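Local coordinates for protein gamma-glutamyl phosphate reductase (Thermotoga maritima, PDB 1O20) that probably catalyses the NADPH-dependent reduction of L-glutamyl phosphate to glutamate semialdehyde in the proline biosynthesis pathway, at residues A[238-243]-A[270-275]; A[256-261]-A[377-382]; A[299-304]-A[329-334]; A[335-340]-A[362-367]; A[349-354]-A[373-378]. All blocks are in the same frame, centred on the assembly; numbering follows the deposited sequence. Where two conformers were deposited one is given.

Interaction 1 (A[238-243]-A[270-275])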
# COMPACT_ATOMS: atom_id res chain seq x y z
N ASN A 238 -12.43 3.98 3.42
CA ASN A 238 -13.65 4.78 3.52
C ASN A 238 -13.26 6.18 3.94
O ASN A 238 -13.28 6.50 5.12
CB ASN A 238 -14.62 4.17 4.53
CG ASN A 238 -15.98 4.81 4.49
OD1 ASN A 238 -16.44 5.26 3.41
ND2 ASN A 238 -16.66 4.86 5.65
N CYS A 239 -12.91 7.00 2.97
CA CYS A 239 -12.27 8.28 3.24
C CYS A 239 -13.28 9.42 3.19
O CYS A 239 -14.13 9.47 2.26
CB CYS A 239 -11.17 8.52 2.23
SG CYS A 239 -9.89 7.25 2.29
N HIS A 240 -13.21 10.32 4.17
CA HIS A 240 -14.14 11.47 4.27
C HIS A 240 -13.43 12.75 3.97
O HIS A 240 -12.25 12.91 4.28
CB HIS A 240 -14.74 11.63 5.66
CG HIS A 240 -15.44 10.43 6.16
ND1 HIS A 240 -14.79 9.25 6.43
CD2 HIS A 240 -16.74 10.22 6.48
CE1 HIS A 240 -15.66 8.35 6.82
NE2 HIS A 240 -16.86 8.92 6.88
N ILE A 241 -14.15 13.67 3.35
CA ILE A 241 -13.77 15.07 3.26
C ILE A 241 -14.86 15.87 3.96
O ILE A 241 -16.05 15.73 3.63
CB ILE A 241 -13.66 15.51 1.77
CG1 ILE A 241 -12.53 14.73 1.06
CG2 ILE A 241 -13.43 16.99 1.68
CD1 ILE A 241 -12.53 15.00 -0.43
N PHE A 242 -14.47 16.73 4.89
CA PHE A 242 -15.38 17.65 5.57
C PHE A 242 -15.15 19.07 5.09
O PHE A 242 -14.05 19.59 5.19
CB PHE A 242 -15.14 17.60 7.09
CG PHE A 242 -15.82 18.72 7.86
CD1 PHE A 242 -17.16 18.97 7.70
CD2 PHE A 242 -15.11 19.50 8.75
CE1 PHE A 242 -17.79 20.00 8.42
CE2 PHE A 242 -15.72 20.53 9.47
CZ PHE A 242 -17.04 20.76 9.31
N VAL A 243 -16.19 19.68 4.54
CA VAL A 243 -16.17 21.05 4.10
C VAL A 243 -16.74 21.92 5.22
O VAL A 243 -17.92 21.92 5.48
CB VAL A 243 -16.99 21.25 2.80
CG1 VAL A 243 -16.76 22.66 2.26
CG2 VAL A 243 -16.59 20.18 1.68
N ALA A 270 -11.91 9.62 -2.17
CA ALA A 270 -12.93 10.07 -1.23
C ALA A 270 -14.24 9.32 -1.53
O ALA A 270 -14.58 9.10 -2.69
CB ALA A 270 -13.12 11.55 -1.36
N GLU A 271 -14.91 8.85 -0.51
CA GLU A 271 -16.17 8.13 -0.64
C GLU A 271 -17.33 8.91 -0.03
O GLU A 271 -18.52 8.68 -0.37
CB GLU A 271 -16.05 6.79 0.09
CG GLU A 271 -14.94 5.92 -0.46
CD GLU A 271 -15.24 5.35 -1.85
OE1 GLU A 271 -16.31 5.65 -2.41
OE2 GLU A 271 -14.36 4.63 -2.38
N LYS A 272 -16.99 9.83 0.87
CA LYS A 272 -17.96 10.51 1.71
C LYS A 272 -17.66 11.99 1.83
O LYS A 272 -16.49 12.40 1.97
CB LYS A 272 -17.95 9.93 3.12
CG LYS A 272 -18.19 8.45 3.20
CD LYS A 272 -19.58 7.98 2.85
CE LYS A 272 -19.53 6.68 2.04
NZ LYS A 272 -19.17 5.43 2.80
N LEU A 273 -18.71 12.79 1.74
CA LEU A 273 -18.58 14.23 1.87
C LEU A 273 -19.45 14.73 3.00
O LEU A 273 -20.67 14.55 2.98
CB LEU A 273 -18.97 14.94 0.57
CG LEU A 273 -18.66 16.42 0.48
CD1 LEU A 273 -17.16 16.68 0.39
CD2 LEU A 273 -19.38 17.00 -0.74
N LEU A 274 -18.83 15.39 3.96
CA LEU A 274 -19.55 16.01 5.07
C LEU A 274 -19.54 17.50 4.86
O LEU A 274 -18.47 18.07 4.55
CB LEU A 274 -18.89 15.67 6.41
CG LEU A 274 -18.61 14.19 6.69
CD1 LEU A 274 -17.98 13.96 8.11
CD2 LEU A 274 -19.83 13.39 6.57
N VAL A 275 -20.68 18.16 5.07
CA VAL A 275 -20.82 19.58 4.72
C VAL A 275 -21.46 20.35 5.85
O VAL A 275 -22.54 19.96 6.29
CB VAL A 275 -21.71 19.78 3.46
CG1 VAL A 275 -21.87 21.24 3.13
CG2 VAL A 275 -21.10 19.07 2.26

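Interaction 2 (A[256-261]-A[377-382])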
# COMPACT_ATOMS: atom_id res chain seq x y z
N ILE A 256 -12.36 18.24 -4.04
CA ILE A 256 -13.35 17.19 -3.89
C ILE A 256 -13.42 16.36 -5.16
O ILE A 256 -13.41 15.14 -5.09
CB ILE A 256 -14.71 17.77 -3.52
CG1 ILE A 256 -14.70 18.40 -2.13
CG2 ILE A 256 -15.74 16.68 -3.53
CD1 ILE A 256 -15.80 19.36 -1.90
N ILE A 257 -13.45 17.02 -6.31
CA ILE A 257 -13.47 16.34 -7.61
C ILE A 257 -12.23 15.46 -7.81
O ILE A 257 -12.32 14.31 -8.24
CB ILE A 257 -13.62 17.38 -8.73
CG1 ILE A 257 -14.96 18.07 -8.58
CG2 ILE A 257 -13.54 16.75 -10.12
CD1 ILE A 257 -16.12 17.16 -8.76
N ASN A 258 -11.08 16.01 -7.46
CA ASN A 258 -9.82 15.30 -7.57
C ASN A 258 -9.88 14.05 -6.72
O ASN A 258 -9.55 12.96 -7.18
CB ASN A 258 -8.66 16.22 -7.16
CG ASN A 258 -7.32 15.54 -7.22
OD1 ASN A 258 -6.68 15.28 -6.18
ND2 ASN A 258 -6.89 15.22 -8.43
N ALA A 259 -10.36 14.21 -5.48
CA ALA A 259 -10.35 13.13 -4.51
C ALA A 259 -11.28 11.98 -4.93
O ALA A 259 -10.98 10.83 -4.66
CB ALA A 259 -10.71 13.64 -3.11
N LYS A 260 -12.39 12.33 -5.57
CA LYS A 260 -13.41 11.39 -5.98
C LYS A 260 -13.17 10.79 -7.36
O LYS A 260 -13.32 9.57 -7.53
CB LYS A 260 -14.78 12.04 -5.91
CG LYS A 260 -15.99 11.14 -6.31
CD LYS A 260 -16.37 10.04 -5.29
CE LYS A 260 -15.65 8.71 -5.53
NZ LYS A 260 -16.01 7.69 -4.48
N THR A 261 -12.79 11.61 -8.34
CA THR A 261 -12.84 11.19 -9.74
C THR A 261 -11.50 10.93 -10.38
O THR A 261 -11.47 10.44 -11.50
CB THR A 261 -13.57 12.25 -10.63
OG1 THR A 261 -12.75 13.42 -10.76
CG2 THR A 261 -14.88 12.72 -9.95
N ASN A 377 -7.01 21.06 3.81
CA ASN A 377 -7.04 21.77 2.50
C ASN A 377 -6.20 21.04 1.47
O ASN A 377 -5.33 21.61 0.81
CB ASN A 377 -6.63 23.23 2.66
CG ASN A 377 -7.60 23.99 3.54
OD1 ASN A 377 -8.65 23.46 3.91
ND2 ASN A 377 -7.29 25.25 3.84
N ALA A 378 -6.50 19.75 1.34
CA ALA A 378 -5.78 18.90 0.39
C ALA A 378 -6.55 17.62 0.09
O ALA A 378 -7.30 17.12 0.91
CB ALA A 378 -4.39 18.59 0.99
N SER A 379 -6.37 17.11 -1.11
CA SER A 379 -7.00 15.90 -1.59
C SER A 379 -6.48 14.69 -0.85
O SER A 379 -5.28 14.63 -0.48
CB SER A 379 -6.72 15.74 -3.08
OG SER A 379 -7.34 14.60 -3.63
N THR A 380 -7.35 13.69 -0.66
CA THR A 380 -6.94 12.40 -0.07
C THR A 380 -6.12 11.52 -1.07
O THR A 380 -5.57 10.50 -0.68
CB THR A 380 -8.17 11.59 0.40
OG1 THR A 380 -9.13 11.51 -0.64
CG2 THR A 380 -8.93 12.27 1.54
N ARG A 381 -6.08 11.93 -2.34
CA ARG A 381 -5.29 11.26 -3.36
C ARG A 381 -3.81 11.24 -3.07
O ARG A 381 -3.05 10.50 -3.72
CB ARG A 381 -5.49 11.95 -4.71
CG ARG A 381 -6.83 11.66 -5.35
CD ARG A 381 -6.89 10.29 -6.02
NE ARG A 381 -5.89 10.16 -7.05
CZ ARG A 381 -5.13 9.08 -7.27
NH1 ARG A 381 -5.26 7.99 -6.54
NH2 ARG A 381 -4.24 9.11 -8.25
N PHE A 382 -3.37 12.07 -2.15
CA PHE A 382 -1.96 12.15 -1.89
C PHE A 382 -1.47 10.98 -1.05
O PHE A 382 -0.27 10.84 -0.91
CB PHE A 382 -1.61 13.45 -1.19
CG PHE A 382 -1.74 14.67 -2.08
CD1 PHE A 382 -0.99 14.79 -3.24
CD2 PHE A 382 -2.57 15.73 -1.72
CE1 PHE A 382 -1.10 15.93 -4.04
CE2 PHE A 382 -2.67 16.82 -2.49
CZ PHE A 382 -1.95 16.94 -3.67

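Interaction 3 (A[299-304]-A[329-334])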
# COMPACT_ATOMS: atom_id res chain seq x y z
N ARG A 299 -25.45 10.24 -3.37
CA ARG A 299 -26.43 9.83 -2.39
C ARG A 299 -26.34 10.84 -1.27
O ARG A 299 -25.30 11.47 -1.09
CB ARG A 299 -26.12 8.44 -1.87
CG ARG A 299 -25.88 7.45 -2.99
CD ARG A 299 -25.78 5.99 -2.56
NE ARG A 299 -25.71 5.16 -3.78
CZ ARG A 299 -25.41 3.89 -3.79
NH1 ARG A 299 -25.12 3.27 -2.65
NH2 ARG A 299 -25.36 3.23 -4.93
N GLY A 300 -27.42 11.00 -0.51
CA GLY A 300 -27.44 12.03 0.51
C GLY A 300 -28.41 11.76 1.65
O GLY A 300 -29.44 11.08 1.49
N CYS A 301 -28.07 12.36 2.79
CA CYS A 301 -28.89 12.33 3.98
C CYS A 301 -30.15 13.13 3.75
O CYS A 301 -30.32 13.80 2.69
CB CYS A 301 -28.09 12.90 5.18
SG CYS A 301 -27.90 14.72 5.19
N GLU A 302 -31.04 13.08 4.72
CA GLU A 302 -32.34 13.76 4.57
C GLU A 302 -32.13 15.27 4.44
O GLU A 302 -32.84 15.92 3.69
CB GLU A 302 -33.33 13.41 5.72
N LYS A 303 -31.15 15.85 5.13
CA LYS A 303 -30.92 17.31 4.98
C LYS A 303 -30.32 17.67 3.63
O LYS A 303 -30.64 18.73 3.03
CB LYS A 303 -30.07 17.84 6.15
CG LYS A 303 -30.87 17.85 7.45
CD LYS A 303 -30.04 18.33 8.59
CE LYS A 303 -30.89 18.44 9.85
NZ LYS A 303 -29.96 18.61 10.99
N THR A 304 -29.48 16.79 3.12
CA THR A 304 -28.93 16.94 1.79
C THR A 304 -30.05 16.94 0.73
O THR A 304 -30.07 17.75 -0.21
CB THR A 304 -27.88 15.82 1.51
OG1 THR A 304 -26.74 15.97 2.39
CG2 THR A 304 -27.32 15.92 0.09
N ALA A 329 -21.51 9.50 -0.94
CA ALA A 329 -22.61 9.85 -0.04
C ALA A 329 -22.28 11.12 0.70
O ALA A 329 -21.14 11.33 1.16
CB ALA A 329 -22.94 8.73 0.88
N ILE A 330 -23.28 11.99 0.79
CA ILE A 330 -23.10 13.32 1.37
C ILE A 330 -23.95 13.40 2.60
O ILE A 330 -25.13 12.98 2.55
CB ILE A 330 -23.53 14.42 0.35
CG1 ILE A 330 -22.72 14.30 -0.95
CG2 ILE A 330 -23.41 15.79 0.98
CD1 ILE A 330 -22.96 15.38 -1.98
N LYS A 331 -23.39 13.90 3.70
CA LYS A 331 -24.16 14.22 4.92
C LYS A 331 -23.96 15.67 5.37
O LYS A 331 -22.83 16.16 5.38
CB LYS A 331 -23.73 13.31 6.08
CG LYS A 331 -24.34 13.69 7.43
CD LYS A 331 -24.61 12.45 8.26
CE LYS A 331 -25.17 12.72 9.65
NZ LYS A 331 -25.07 11.44 10.47
N VAL A 332 -25.01 16.34 5.80
CA VAL A 332 -24.87 17.69 6.38
C VAL A 332 -24.59 17.46 7.86
O VAL A 332 -25.26 16.62 8.45
CB VAL A 332 -26.17 18.51 6.26
CG1 VAL A 332 -26.08 19.86 7.05
CG2 VAL A 332 -26.51 18.79 4.81
N VAL A 333 -23.62 18.18 8.43
CA VAL A 333 -23.32 18.16 9.86
C VAL A 333 -23.37 19.58 10.41
O VAL A 333 -23.27 20.54 9.64
CB VAL A 333 -21.95 17.54 10.14
CG1 VAL A 333 -21.95 16.11 9.70
CG2 VAL A 333 -20.80 18.35 9.46
N LYS A 334 -23.55 19.71 11.72
CA LYS A 334 -23.77 21.02 12.35
C LYS A 334 -22.49 21.84 12.36
O LYS A 334 -22.51 23.06 12.20
CB LYS A 334 -24.24 20.81 13.79
CG LYS A 334 -24.81 22.05 14.47
CD LYS A 334 -24.84 21.85 15.97
CE LYS A 334 -25.52 23.00 16.69
NZ LYS A 334 -25.78 22.59 18.11

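Interaction 4 (A[335-340]-A[362-367])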
# COMPACT_ATOMS: atom_id res chain seq x y z
N ASN A 335 -21.37 21.16 12.53
CA ASN A 335 -20.09 21.77 12.78
C ASN A 335 -18.98 20.69 12.77
O ASN A 335 -19.27 19.53 12.61
CB ASN A 335 -20.11 22.55 14.11
CG ASN A 335 -20.50 21.69 15.32
OD1 ASN A 335 -20.21 20.48 15.38
ND2 ASN A 335 -21.19 22.31 16.28
N VAL A 336 -17.72 21.13 12.97
CA VAL A 336 -16.54 20.27 12.95
C VAL A 336 -16.61 19.19 14.03
O VAL A 336 -16.07 18.11 13.83
CB VAL A 336 -15.21 21.07 13.06
CG1 VAL A 336 -15.12 21.86 14.40
CG2 VAL A 336 -13.97 20.12 12.95
N ASP A 337 -17.28 19.48 15.16
CA ASP A 337 -17.46 18.48 16.23
C ASP A 337 -18.30 17.30 15.76
O ASP A 337 -17.99 16.16 16.08
CB ASP A 337 -18.13 19.09 17.48
CG ASP A 337 -17.15 19.97 18.28
OD1 ASP A 337 -17.57 20.53 19.31
OD2 ASP A 337 -15.97 20.17 17.92
N GLU A 338 -19.40 17.58 15.06
CA GLU A 338 -20.22 16.50 14.53
C GLU A 338 -19.47 15.83 13.36
O GLU A 338 -19.66 14.65 13.12
CB GLU A 338 -21.59 17.01 14.09
CG GLU A 338 -22.63 15.90 14.08
CD GLU A 338 -23.84 16.23 13.22
OE1 GLU A 338 -24.23 17.45 13.20
OE2 GLU A 338 -24.37 15.27 12.55
N ALA A 339 -18.64 16.59 12.65
CA ALA A 339 -17.86 16.01 11.54
C ALA A 339 -16.92 15.00 12.11
O ALA A 339 -16.87 13.87 11.66
CB ALA A 339 -17.10 17.07 10.75
N ILE A 340 -16.23 15.39 13.15
CA ILE A 340 -15.36 14.48 13.90
C ILE A 340 -16.06 13.25 14.44
O ILE A 340 -15.58 12.13 14.24
CB ILE A 340 -14.58 15.24 15.01
CG1 ILE A 340 -13.56 16.15 14.36
CG2 ILE A 340 -13.86 14.23 15.98
CD1 ILE A 340 -12.90 17.20 15.30
N ALA A 362 -9.07 23.43 12.08
CA ALA A 362 -8.02 22.62 11.44
C ALA A 362 -7.17 21.87 12.49
O ALA A 362 -6.96 20.64 12.40
CB ALA A 362 -7.16 23.48 10.60
N LYS A 363 -6.70 22.63 13.47
CA LYS A 363 -5.95 22.11 14.59
C LYS A 363 -6.70 21.01 15.36
O LYS A 363 -6.13 19.98 15.67
CB LYS A 363 -5.57 23.28 15.51
CG LYS A 363 -4.38 23.06 16.41
CD LYS A 363 -4.00 24.40 17.13
CE LYS A 363 -2.91 24.17 18.14
NZ LYS A 363 -3.36 23.31 19.27
N LYS A 364 -7.98 21.22 15.66
CA LYS A 364 -8.73 20.21 16.37
C LYS A 364 -8.87 18.95 15.47
O LYS A 364 -8.76 17.83 15.96
CB LYS A 364 -10.11 20.74 16.76
CG LYS A 364 -11.03 19.82 17.58
CD LYS A 364 -12.25 20.62 18.11
CE LYS A 364 -13.22 19.89 19.05
NZ LYS A 364 -12.65 19.34 20.29
N PHE A 365 -9.19 19.15 14.20
CA PHE A 365 -9.41 18.04 13.28
C PHE A 365 -8.14 17.16 13.19
O PHE A 365 -8.21 15.95 13.36
CB PHE A 365 -9.82 18.58 11.91
CG PHE A 365 -10.31 17.54 10.94
CD1 PHE A 365 -11.62 17.18 10.90
CD2 PHE A 365 -9.43 16.94 10.03
CE1 PHE A 365 -12.08 16.22 9.95
CE2 PHE A 365 -9.86 16.02 9.12
CZ PHE A 365 -11.19 15.64 9.08
N VAL A 366 -7.00 17.79 12.99
CA VAL A 366 -5.73 17.13 12.80
C VAL A 366 -5.30 16.41 14.09
O VAL A 366 -4.67 15.35 14.07
CB VAL A 366 -4.67 18.18 12.36
CG1 VAL A 366 -3.31 17.99 13.00
CG2 VAL A 366 -4.60 18.24 10.91
N SER A 367 -5.72 16.95 15.22
CA SER A 367 -5.35 16.38 16.48
C SER A 367 -6.32 15.23 16.81
O SER A 367 -5.93 14.20 17.34
CB SER A 367 -5.34 17.50 17.53
OG SER A 367 -5.57 16.93 18.78

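Interaction 5 (A[349-354]-A[373-378])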
# COMPACT_ATOMS: atom_id res chain seq x y z
N GLY A 349 -9.72 4.42 8.95
CA GLY A 349 -8.38 4.80 9.35
C GLY A 349 -7.40 4.96 8.20
O GLY A 349 -6.20 4.82 8.39
N HIS A 350 -7.90 5.28 7.02
CA HIS A 350 -7.02 5.48 5.87
C HIS A 350 -6.66 6.96 5.71
O HIS A 350 -5.58 7.39 6.14
CB HIS A 350 -7.68 4.90 4.60
CG HIS A 350 -6.75 4.74 3.43
ND1 HIS A 350 -6.20 5.80 2.76
CD2 HIS A 350 -6.29 3.62 2.82
CE1 HIS A 350 -5.43 5.35 1.78
NE2 HIS A 350 -5.46 4.03 1.80
N SER A 351 -7.53 7.70 5.03
CA SER A 351 -7.34 9.08 4.72
C SER A 351 -8.60 9.90 5.08
O SER A 351 -9.71 9.50 4.78
CB SER A 351 -7.00 9.23 3.24
OG SER A 351 -5.83 8.50 2.96
N GLU A 352 -8.39 11.06 5.71
CA GLU A 352 -9.47 11.97 6.11
C GLU A 352 -9.01 13.41 5.90
O GLU A 352 -7.86 13.74 6.20
CB GLU A 352 -9.85 11.74 7.59
CG GLU A 352 -10.10 10.30 7.97
CD GLU A 352 -11.32 9.66 7.31
OE1 GLU A 352 -12.08 10.37 6.63
OE2 GLU A 352 -11.51 8.42 7.45
N SER A 353 -9.91 14.26 5.41
CA SER A 353 -9.58 15.63 5.07
C SER A 353 -10.59 16.67 5.57
O SER A 353 -11.82 16.44 5.56
CB SER A 353 -9.45 15.77 3.57
OG SER A 353 -9.04 17.11 3.24
N ILE A 354 -10.07 17.81 6.00
CA ILE A 354 -10.90 18.95 6.30
C ILE A 354 -10.56 20.07 5.38
O ILE A 354 -9.42 20.42 5.23
CB ILE A 354 -10.79 19.41 7.78
CG1 ILE A 354 -11.66 20.67 8.04
CG2 ILE A 354 -9.37 19.72 8.18
CD1 ILE A 354 -11.87 20.96 9.55
N ALA A 373 -3.39 9.04 7.28
CA ALA A 373 -3.15 10.38 6.79
C ALA A 373 -4.36 11.31 7.02
O ALA A 373 -5.47 10.97 6.64
CB ALA A 373 -2.79 10.36 5.31
N VAL A 374 -4.11 12.48 7.64
CA VAL A 374 -5.09 13.50 7.95
C VAL A 374 -4.67 14.83 7.29
O VAL A 374 -3.55 15.31 7.46
CB VAL A 374 -5.25 13.66 9.43
CG1 VAL A 374 -6.46 14.55 9.78
CG2 VAL A 374 -5.42 12.30 10.07
N TYR A 375 -5.57 15.37 6.47
CA TYR A 375 -5.28 16.51 5.61
C TYR A 375 -6.05 17.74 6.02
O TYR A 375 -7.20 17.64 6.43
CB TYR A 375 -5.69 16.21 4.20
CG TYR A 375 -4.96 15.06 3.56
CD1 TYR A 375 -3.83 15.29 2.79
CD2 TYR A 375 -5.35 13.73 3.78
CE1 TYR A 375 -3.13 14.27 2.21
CE2 TYR A 375 -4.64 12.69 3.20
CZ TYR A 375 -3.53 12.99 2.40
OH TYR A 375 -2.79 12.02 1.80
N VAL A 376 -5.40 18.89 5.87
CA VAL A 376 -6.06 20.19 5.83
C VAL A 376 -5.90 20.77 4.43
O VAL A 376 -4.79 20.92 3.93
CB VAL A 376 -5.51 21.18 6.86
CG1 VAL A 376 -6.31 22.49 6.83
CG2 VAL A 376 -5.55 20.55 8.21
N ASN A 377 -7.01 21.06 3.81
CA ASN A 377 -7.04 21.77 2.50
C ASN A 377 -6.20 21.04 1.47
O ASN A 377 -5.33 21.61 0.81
CB ASN A 377 -6.63 23.23 2.66
CG ASN A 377 -7.60 23.99 3.54
OD1 ASN A 377 -8.65 23.46 3.91
ND2 ASN A 377 -7.29 25.25 3.84
N ALA A 378 -6.50 19.75 1.34
CA ALA A 378 -5.78 18.90 0.39
C ALA A 378 -6.55 17.62 0.09
O ALA A 378 -7.30 17.12 0.91
CB ALA A 378 -4.39 18.59 0.99

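Interaction 1 (A[238-243]-A[270-275])
Strands 239-243 and 270-275 run parallel, their axes 4.7 Å apart at an angle of 19°, and pair His240 with Lys272 through to Val243 with Val275. They are the two strands of a beta-alpha-beta unit whose crossover is helix 249-261, set within the seven-stranded parallel sheet of this ALDH-like protein. From His240 on the ladder is regular: Ile241 N donates to Lys272 O, Leu274 N to Ile241 O and Val243 N to Leu274 O. At the start, Cys239 O receives two donors, Glu271 N at 2.9 Å and Lys272 N at 3.2 Å, the second more bent. On the face carrying Ile241 and Leu273, Leu273 CD1 lies 3.8 Å from Val243 CG2 and also meets Ile241 CB, while Ile241 CD1 reaches Ala270 CB at 3.6 Å; helix 249-261 covers this side. On the other face the His240 ring takes Lys272 CG over one face in a CH-pi contact, 4.2 Å from CG to the ring centroid. Beyond CG the lysine chain bends at each further torsion (chi2 -69°), bringing its ammonium round to Asn238. Lys272 NZ, also held by the carbonyl oxygens of Asp318, Trp319 and Thr321, donates to Asn238 OD1 over 2.8 Å.

Interaction 2 (A[256-261]-A[377-382])
The carboxamide of Asn258 meets Ser379 at its oxygen end: Ser379 OG donates to Asn258 OD1 over 2.7 Å, coming in 22° out of the carbonyl plane. Arg381 CG approaches the same Asn258 OD1 at 3.7 Å, and also sits 3.5 Å from the backbone oxygen, Asn258 O. With its CG anti to the backbone N (chi1 179°), Asn258 swings its amide off the helix flank to meet the loop. Ser379 OG has a second role, accepting from Arg381 N at 3.2 Å in an ST turn, so the hydroxyl both donates to the helix and fixes the bend of its own loop. It also rests on Ala259, with Ser379 OG 3.5 Å from Ala259 CB. Replacing Ser379 by an alanine is likely to leave Asn258 OD1 and Arg381 N each without its hydroxyl partner, and the Asn258 carboxamide freer to turn. Beside the serine, Thr380 OG1 packs 3.6 Å from Ala259 CB while bonding to Asn268 O. The Arg381 chain folds back at chi2 and chi3, laying its methylenes by the helix; its guanidinium then bonds to Gln262 OE1 through NE and to Asn268 OD1 through NH1. Helix 249-261, the crossover between strands 239-243 and 270-276, is thus tied to the loop that leaves strand 373-376, outermost in the sheet within this chain. Ala259 lies against Ala270 of strand 270-276, and Thr380 touches that same alanine as well as Ser351 and Ser353 of strand 351-355.

Interaction 3 (A[299-304]-A[329-334])
A cysteine N-cap joins helix 302-307 to the parallel sheet at the point where strand 297-300 ends beside strand 327-333. The strands pair in parallel through Arg299 with Ala329 and Gly300 with Ile330: Ile330 N donates to Arg299 O over 2.8 Å, and Cys301 N to Ile330 O over 3.0 Å, the donor almost on the line of that C=O bond. After Gly300 the chain turns into the helix, and the sulfur of Cys301 takes the next strand amide in place of a backbone carbonyl. The thiol is held between backbone N and carbonyl carbon (chi1 76°), which puts its sulfur where two backbone amides can reach it: Thr304 N of its own helix at 3.3 Å from Cys301 SG, and Val332 N of the neighbouring strand at 3.4 Å from the same sulfur with a nearly straight N-H (169°). One sulfur thus caps the helix and extends the strand pairing. Ile330 O, besides accepting from Cys301 N, receives a weak bond from Thr304 OG1. The first helical turn packs on the strand by its side chains. Thr304 stands at about a right angle to Ile330, and Lys303 CB lies 3.9 Å from Val332 CG2. Further out, Arg299 turns its guanidinium away to salt bridges with Asp318 and Glu297, while helix 277-293 packs on Ile330 and Val332. Gly300, still in the strand, leaves room for the first helical turn, since a CB there would clash with Thr304 CG2; on the same threonine side chain Thr304 OG1 lies 3.6 Å from Ile330 CG2.

Interaction 4 (A[335-340]-A[362-367])
Phe365 and Ile340 make the central apolar contact between the two helices, Ile340 CG1 lying 4.1 Å from Phe365 CD1 as the two side chains pass one another running opposite ways. Val336 CG2 comes to the ring edge, near its plane, 4.3 Å from the same Phe365 CD1. Ile340 CD1 also leans on the aliphatic part of Lys364, at 3.9 Å from Lys364 CG. Toward the surface, Asp337 OD2 touches Lys364 CE at 3.0 Å, with the two side chains about perpendicular, yet Asp337 OD2 stays 4.2 Å from Lys364 NZ, too far for a salt bridge; the chain bends at its last torsion (chi4 59°) and carries the amine to a salt bridge with Glu368. Helices 336-346 and 359-368 run nearly parallel, 12° apart with axes 10.6 Å from each other, side by side in the helical layer on one face of the parallel alpha/beta sheet. Strand 351-355 links them in sequence, and its Ile354 is touched by both Val336 and Phe365. Phe365 reaches down to Val374 of strand 373-376 as well, and Val336 and Ala339 lie on Phe242. The start of helix 336-346 is fixed by Asn335, whose OD1 caps it by accepting from Glu338 N at 3.0 Å.

Interaction 5 (A[349-354]-A[373-378])
Glu352 O meets three groups of the neighbouring strand: Tyr375 N donates to it in the carbonyl plane at 2.8 Å, Val374 CA makes a CA-H...O contact with it, and the tyrosine ring turns its edge to it, Tyr375 CD2 lying 3.5 Å from Glu352 O. The pair belongs to a parallel ladder that runs from Ser351 with Ala373 to Ile354 with Val376. Glu352 N donates to Ala373 O, Ile354 N to Tyr375 O and Asn377 N to Ile354 O. Ser353 adds a side-chain bond: with its hydroxyl anti to the backbone N (chi1 -176°), Ser353 OG points along the strand and donates to Ala378 O over 2.9 Å, in the carbonyl plane. It thus ties down the chain after the strand, where Asn377 takes up a positive phi, and Ser353 OG rests 3.6 Å from Tyr375 CB. With an alanine in place of Ser353, Ala378 O would probably lose this donor and the turn at Asn377 be held less firmly. On the other face Ile354 CG2 and Val376 CG2 lie side by side, 3.9 Å apart. Polar ends are met outside: Glu352 by His240 N and Ser347, while Thr383 takes up both Tyr375 OH and Ser351 OG. The strands form a beta-alpha-beta unit with helix 359-368, whose Phe365 covers Ile354 and Val374; strand 373-376 is the outermost of the sheet within this chain, and strand 239-243 flanks 351-355 on the other side.

Overall arrangement
Interactions 1, 3 and 5 are parallel strand pairs of one seven-stranded sheet, which resembles that of the catalytic domain of aldehyde dehydrogenases. Interaction 1 lies at its buried middle, where every touching residue is buried; interactions 3 and 5 lie toward opposite flanks and are more open. All three add a side-chain bond to the backbone ladder: a lysine amine in interaction 1, a cysteine sulfur in 3, a serine hydroxyl in 5. Interaction 4 joins helices that cover the strands of interactions 1 and 5 on one face, its apolar contacts giving way to charge toward the surface. Interaction 2, largely polar, ties a helix to the loop after the strand of interaction 5, whose Asn377 and Ala378 it shares.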